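Local coordinates for extracellular solute-binding protein family 5 (Brucella melitensis, PDB 4ONY), which probably serves as the periplasmic substrate-binding component of an ABC transporter, with a likely role in peptide uptake, at residues G381-H393 with A546-V558. Residues are numbered along the deposited sequence; the frame is centred on the assembly and turned at random.
Sequences GAVREDVMNGTWH and ALDRVLISGDYYV
Ser553 meets the start of helix 385-389 through its hydroxyl: Arg384 N donates to Ser553 OG over 3.0 Å in a nearly straight bond (169°), while the same OG donates a hydrogen bond to Arg549 O, one helical turn earlier. With chi1 at -64°, OG stands beside its own backbone N, and the two donors of Ser553 reach Arg549 O from opposite faces of the carbonyl plane.

The N-cap residue Arg384 then bends at chi3 (59°), and its guanidinium bridges two carboxylates in a salt-bridge network with Asp386 and Asp555. NH1 meets Asp555 OD2 at 2.9 Å, on the syn side but tilted out of the carboxylate plane, in a bent salt bridge between nearly coplanar groups; NE binds Asp386 OD1. Water 2 links Arg384 NH2 to Ile552 O and Asp555 OD1, and water 3 links NH1 to Ser553 O; these partners probably hold the guanidinium orientation and reinforce its positive charge.

Alongside, Val387 leans on the helix with both branches, CG1 on the Arg549 backbone and CB, and CG2 against Ile552 CG2 (3.8 Å). That Ile552 methyl also lies over one face of the Trp392 indole, a CH-pi contact. At the other end Val383 CG2 abuts Val550 CG2, and water 1 joins Ala382 O to Val550 O.

Extended from CG to NE, Arg549 delivers NH1 to Val387 O at 2.8 Å, in the carbonyl plane; Glu372 takes its NE in a salt bridge and Arg366 O also receives NH1. Helix 385-389 runs roughly antiparallel to residues 546-553, with helix 370-376 touching Val383 and Val550, and helix 522-533 packing on Ala382 and Val550. The contact lies where helix 537-553 leads into strand 557-562, beside strand 310-315 in the six-stranded mixed sheet of this solute-binding protein.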
loop_
_atom_site.group_PDB
_atom_site.type_symbol
_atom_site.label_atom_id
_atom_site.label_comp_id
_atom_site.label_asym_id
_atom_site.label_seq_id
_atom_site.Cartn_x
_atom_site.Cartn_y
_atom_site.Cartn_z
ATOM N N GLY A 381 19.634 4.188 -24.136
ATOM C CA GLY A 381 19.491 2.729 -24.055
ATOM C C GLY A 381 18.495 2.188 -23.034
ATOM O O GLY A 381 18.245 0.969 -22.985
ATOM N N ALA A 382 17.916 3.088 -22.243
ATOM C CA ALA A 382 17.257 2.776 -20.986
ATOM C C ALA A 382 15.885 2.112 -21.119
ATOM O O ALA A 382 15.474 1.374 -20.221
ATOM C CB ALA A 382 17.141 4.014 -20.150
ATOM N N VAL A 383 15.196 2.387 -22.231
ATOM C CA VAL A 383 13.903 1.857 -22.475
ATOM C C VAL A 383 13.873 1.143 -23.830
ATOM O O VAL A 383 14.359 1.653 -24.817
ATOM C CB VAL A 383 12.853 2.980 -22.471
ATOM C CG1 VAL A 383 11.485 2.385 -22.771
ATOM C CG2 VAL A 383 12.885 3.688 -21.128
ATOM N N ARG A 384 13.346 -0.068 -23.818
ATOM C CA ARG A 384 13.283 -0.910 -24.995
ATOM C C ARG A 384 12.191 -0.311 -25.898
ATOM O O ARG A 384 11.182 0.237 -25.401
ATOM C CB ARG A 384 12.872 -2.309 -24.510
ATOM C CG ARG A 384 13.266 -3.479 -25.355
ATOM C CD ARG A 384 13.365 -4.770 -24.549
ATOM N NE ARG A 384 12.099 -5.099 -23.902
ATOM C CZ ARG A 384 11.982 -5.554 -22.656
ATOM N NH1 ARG A 384 13.053 -5.722 -21.867
ATOM N NH2 ARG A 384 10.767 -5.804 -22.169
ATOM N N GLU A 385 12.394 -0.392 -27.198
ATOM C CA GLU A 385 11.447 0.125 -28.146
ATOM C C GLU A 385 9.996 -0.349 -27.887
ATOM O O GLU A 385 9.052 0.465 -27.957
ATOM C CB GLU A 385 11.854 -0.251 -29.595
ATOM C CG GLU A 385 10.830 0.220 -30.604
ATOM C CD GLU A 385 11.200 -0.063 -32.061
ATOM O OE1 GLU A 385 11.168 -1.248 -32.511
ATOM O OE2 GLU A 385 11.451 0.929 -32.763
ATOM N N ASP A 386 9.798 -1.647 -27.664
ATOM C CA ASP A 386 8.412 -2.145 -27.419
ATOM C C ASP A 386 7.790 -1.539 -26.148
ATOM O O ASP A 386 6.610 -1.210 -26.106
ATOM C CB ASP A 386 8.286 -3.699 -27.447
ATOM C CG ASP A 386 9.204 -4.437 -26.421
ATOM O OD1 ASP A 386 9.984 -3.823 -25.638
ATOM O OD2 ASP A 386 9.120 -5.690 -26.429
ATOM N N VAL A 387 8.609 -1.317 -25.147
ATOM C CA VAL A 387 8.112 -0.706 -23.899
ATOM C C VAL A 387 7.801 0.782 -24.134
ATOM O O VAL A 387 6.833 1.300 -23.585
ATOM C CB VAL A 387 9.112 -0.900 -22.742
ATOM C CG1 VAL A 387 8.699 -0.162 -21.481
ATOM C CG2 VAL A 387 9.277 -2.383 -22.412
ATOM N N MET A 388 8.629 1.456 -24.910
ATOM C CA MET A 388 8.451 2.868 -25.181
ATOM C C MET A 388 7.188 3.112 -26.006
ATOM O O MET A 388 6.476 4.108 -25.756
ATOM C CB MET A 388 9.656 3.424 -25.923
ATOM C CG MET A 388 9.636 4.927 -26.202
ATOM S SD MET A 388 10.116 5.822 -24.726
ATOM C CE MET A 388 11.901 5.666 -24.886
ATOM N N ASN A 389 6.889 2.217 -26.951
ATOM C CA ASN A 389 5.716 2.384 -27.833
ATOM C C ASN A 389 4.433 1.766 -27.285
ATOM O O ASN A 389 3.387 1.902 -27.888
ATOM C CB ASN A 389 5.975 1.952 -29.310
ATOM C CG ASN A 389 6.231 0.450 -29.497
ATOM O OD1 ASN A 389 5.791 -0.374 -28.719
ATOM N ND2 ASN A 389 6.903 0.102 -30.592
ATOM N N GLY A 390 4.503 1.128 -26.126
ATOM C CA GLY A 390 3.303 0.546 -25.511
ATOM C C GLY A 390 2.810 -0.742 -26.183
ATOM O O GLY A 390 1.608 -1.071 -26.113
ATOM N N THR A 391 3.713 -1.473 -26.827
ATOM C CA THR A 391 3.361 -2.768 -27.416
ATOM C C THR A 391 3.907 -3.950 -26.629
ATOM O O THR A 391 3.605 -5.084 -26.938
ATOM C CB THR A 391 3.879 -2.877 -28.883
ATOM O OG1 THR A 391 5.301 -2.750 -28.884
ATOM C CG2 THR A 391 3.231 -1.783 -29.761
ATOM N N TRP A 392 4.717 -3.694 -25.607
ATOM C CA TRP A 392 5.260 -4.760 -24.768
ATOM C C TRP A 392 4.220 -5.360 -23.803
ATOM O O TRP A 392 3.507 -4.635 -23.111
ATOM C CB TRP A 392 6.456 -4.238 -23.935
ATOM C CG TRP A 392 6.943 -5.303 -23.007
ATOM C CD1 TRP A 392 7.780 -6.355 -23.316
ATOM C CD2 TRP A 392 6.556 -5.476 -21.648
ATOM N NE1 TRP A 392 7.908 -7.169 -22.224
ATOM C CE2 TRP A 392 7.188 -6.637 -21.180
ATOM C CE3 TRP A 392 5.724 -4.769 -20.783
ATOM C CZ2 TRP A 392 7.035 -7.094 -19.869
ATOM C CZ3 TRP A 392 5.551 -5.226 -19.473
ATOM C CH2 TRP A 392 6.205 -6.372 -19.022
ATOM N N HIS A 393 4.193 -6.683 -23.741
ATOM C CA HIS A 393 3.547 -7.440 -22.684
ATOM C C HIS A 393 4.363 -8.708 -22.439
ATOM O O HIS A 393 5.032 -9.221 -23.347
ATOM C CB HIS A 393 2.099 -7.829 -23.050
ATOM C CG HIS A 393 1.308 -6.667 -23.553
ATOM N ND1 HIS A 393 0.684 -5.773 -22.707
ATOM C CD2 HIS A 393 1.142 -6.180 -24.807
ATOM C CE1 HIS A 393 0.122 -4.818 -23.425
ATOM N NE2 HIS A 393 0.404 -5.034 -24.701
ATOM N N ALA A 546 7.405 6.928 -16.918
ATOM C CA ALA A 546 8.751 6.827 -17.450
ATOM C C ALA A 546 9.607 5.944 -16.546
ATOM O O ALA A 546 10.349 5.103 -17.053
ATOM C CB ALA A 546 9.374 8.215 -17.611
ATOM N N LEU A 547 9.453 6.080 -15.214
ATOM C CA LEU A 547 10.134 5.196 -14.264
ATOM C C LEU A 547 9.728 3.751 -14.543
ATOM O O LEU A 547 10.579 2.874 -14.675
ATOM C CB LEU A 547 9.855 5.574 -12.797
ATOM C CG LEU A 547 10.513 4.681 -11.714
ATOM C CD1 LEU A 547 12.027 4.589 -11.861
ATOM C CD2 LEU A 547 10.219 5.190 -10.318
ATOM N N ASP A 548 8.421 3.519 -14.680
ATOM C CA ASP A 548 7.905 2.188 -14.973
ATOM C C ASP A 548 8.587 1.598 -16.213
ATOM O O ASP A 548 9.033 0.436 -16.209
ATOM C CB ASP A 548 6.371 2.240 -15.132
ATOM C CG ASP A 548 5.726 0.872 -15.139
ATOM O OD1 ASP A 548 6.093 0.048 -14.302
ATOM O OD2 ASP A 548 4.771 0.655 -15.912
ATOM N N ARG A 549 8.717 2.411 -17.250
ATOM C CA ARG A 549 9.274 1.956 -18.536
ATOM C C ARG A 549 10.726 1.524 -18.374
ATOM O O ARG A 549 11.145 0.504 -18.912
ATOM C CB ARG A 549 9.185 3.016 -19.620
ATOM C CG ARG A 549 7.769 3.362 -20.056
ATOM C CD ARG A 549 7.737 4.340 -21.227
ATOM N NE ARG A 549 6.450 5.027 -21.264
ATOM C CZ ARG A 549 5.330 4.530 -21.794
ATOM N NH1 ARG A 549 5.296 3.350 -22.429
ATOM N NH2 ARG A 549 4.220 5.222 -21.639
ATOM N N VAL A 550 11.467 2.290 -17.582
ATOM C CA VAL A 550 12.864 1.962 -17.359
ATOM C C VAL A 550 13.029 0.661 -16.559
ATOM O O VAL A 550 13.927 -0.164 -16.863
ATOM C CB VAL A 550 13.606 3.114 -16.645
ATOM C CG1 VAL A 550 15.037 2.684 -16.320
ATOM C CG2 VAL A 550 13.573 4.397 -17.484
ATOM N N LEU A 551 12.179 0.493 -15.539
ATOM C CA LEU A 551 12.255 -0.642 -14.678
ATOM C C LEU A 551 11.861 -1.940 -15.396
ATOM O O LEU A 551 12.554 -2.967 -15.277
ATOM C CB LEU A 551 11.383 -0.430 -13.430
ATOM C CG LEU A 551 11.788 0.645 -12.452
ATOM C CD1 LEU A 551 10.725 0.820 -11.364
ATOM C CD2 LEU A 551 13.138 0.334 -11.791
ATOM N N ILE A 552 10.789 -1.879 -16.167
ATOM C CA ILE A 552 10.383 -3.001 -17.012
ATOM C C ILE A 552 11.508 -3.373 -17.998
ATOM O O ILE A 552 11.769 -4.564 -18.232
ATOM C CB ILE A 552 9.120 -2.686 -17.811
ATOM C CG1 ILE A 552 7.909 -2.586 -16.876
ATOM C CG2 ILE A 552 8.861 -3.772 -18.878
ATOM C CD1 ILE A 552 6.723 -1.845 -17.494
ATOM N N SER A 553 12.157 -2.347 -18.573
ATOM C CA SER A 553 13.177 -2.527 -19.606
ATOM C C SER A 553 14.486 -3.092 -19.053
ATOM O O SER A 553 15.326 -3.551 -19.808
ATOM C CB SER A 553 13.450 -1.227 -20.343
ATOM O OG SER A 553 12.302 -0.789 -21.053
ATOM N N GLY A 554 14.641 -3.079 -17.736
ATOM C CA GLY A 554 15.773 -3.687 -17.090
ATOM C C GLY A 554 15.590 -5.165 -16.734
ATOM O O GLY A 554 16.548 -5.803 -16.313
ATOM N N ASP A 555 14.378 -5.692 -16.848
ATOM C CA ASP A 555 14.070 -7.047 -16.372
ATOM C C ASP A 555 14.726 -7.343 -14.996
ATOM O O ASP A 555 15.460 -8.330 -14.804
ATOM C CB ASP A 555 14.434 -8.090 -17.428
ATOM C CG ASP A 555 13.544 -7.991 -18.640
ATOM O OD1 ASP A 555 12.424 -8.581 -18.610
ATOM O OD2 ASP A 555 13.952 -7.322 -19.612
ATOM N N TYR A 556 14.412 -6.480 -14.027
ATOM C CA TYR A 556 14.869 -6.684 -12.669
ATOM C C TYR A 556 13.988 -7.668 -11.919
ATOM O O TYR A 556 14.483 -8.386 -11.072
ATOM C CB TYR A 556 14.924 -5.343 -11.942
ATOM C CG TYR A 556 15.865 -4.340 -12.601
ATOM C CD1 TYR A 556 17.212 -4.603 -12.685
ATOM C CD2 TYR A 556 15.408 -3.169 -13.122
ATOM C CE1 TYR A 556 18.089 -3.726 -13.271
ATOM C CE2 TYR A 556 16.269 -2.260 -13.687
ATOM C CZ TYR A 556 17.607 -2.520 -13.761
ATOM O OH TYR A 556 18.450 -1.615 -14.375
ATOM N N TYR A 557 12.693 -7.675 -12.254
ATOM C CA TYR A 557 11.708 -8.607 -11.765
ATOM C C TYR A 557 11.163 -9.406 -12.940
ATOM O O TYR A 557 11.143 -8.917 -14.081
ATOM C CB TYR A 557 10.538 -7.879 -11.108
ATOM C CG TYR A 557 10.751 -7.359 -9.691
ATOM C CD1 TYR A 557 11.848 -6.606 -9.360
ATOM C CD2 TYR A 557 9.833 -7.613 -8.696
ATOM C CE1 TYR A 557 12.005 -6.101 -8.080
ATOM C CE2 TYR A 557 10.005 -7.127 -7.424
ATOM C CZ TYR A 557 11.086 -6.373 -7.131
ATOM O OH TYR A 557 11.281 -5.896 -5.882
ATOM N N VAL A 558 10.755 -10.651 -12.683
ATOM C CA VAL A 558 9.859 -11.384 -13.571
ATOM C C VAL A 558 8.495 -11.183 -12.901
ATOM O O VAL A 558 8.216 -11.770 -11.866
ATOM C CB VAL A 558 10.148 -12.880 -13.616
ATOM C CG1 VAL A 558 9.217 -13.576 -14.592
ATOM C CG2 VAL A 558 11.622 -13.134 -13.968
HETATM O O HOH W 1 16.201 -0.121 -18.042
HETATM O O HOH W 2 10.759 -6.765 -19.368
HETATM O O HOH W 3 15.826 -4.890 -22.105
#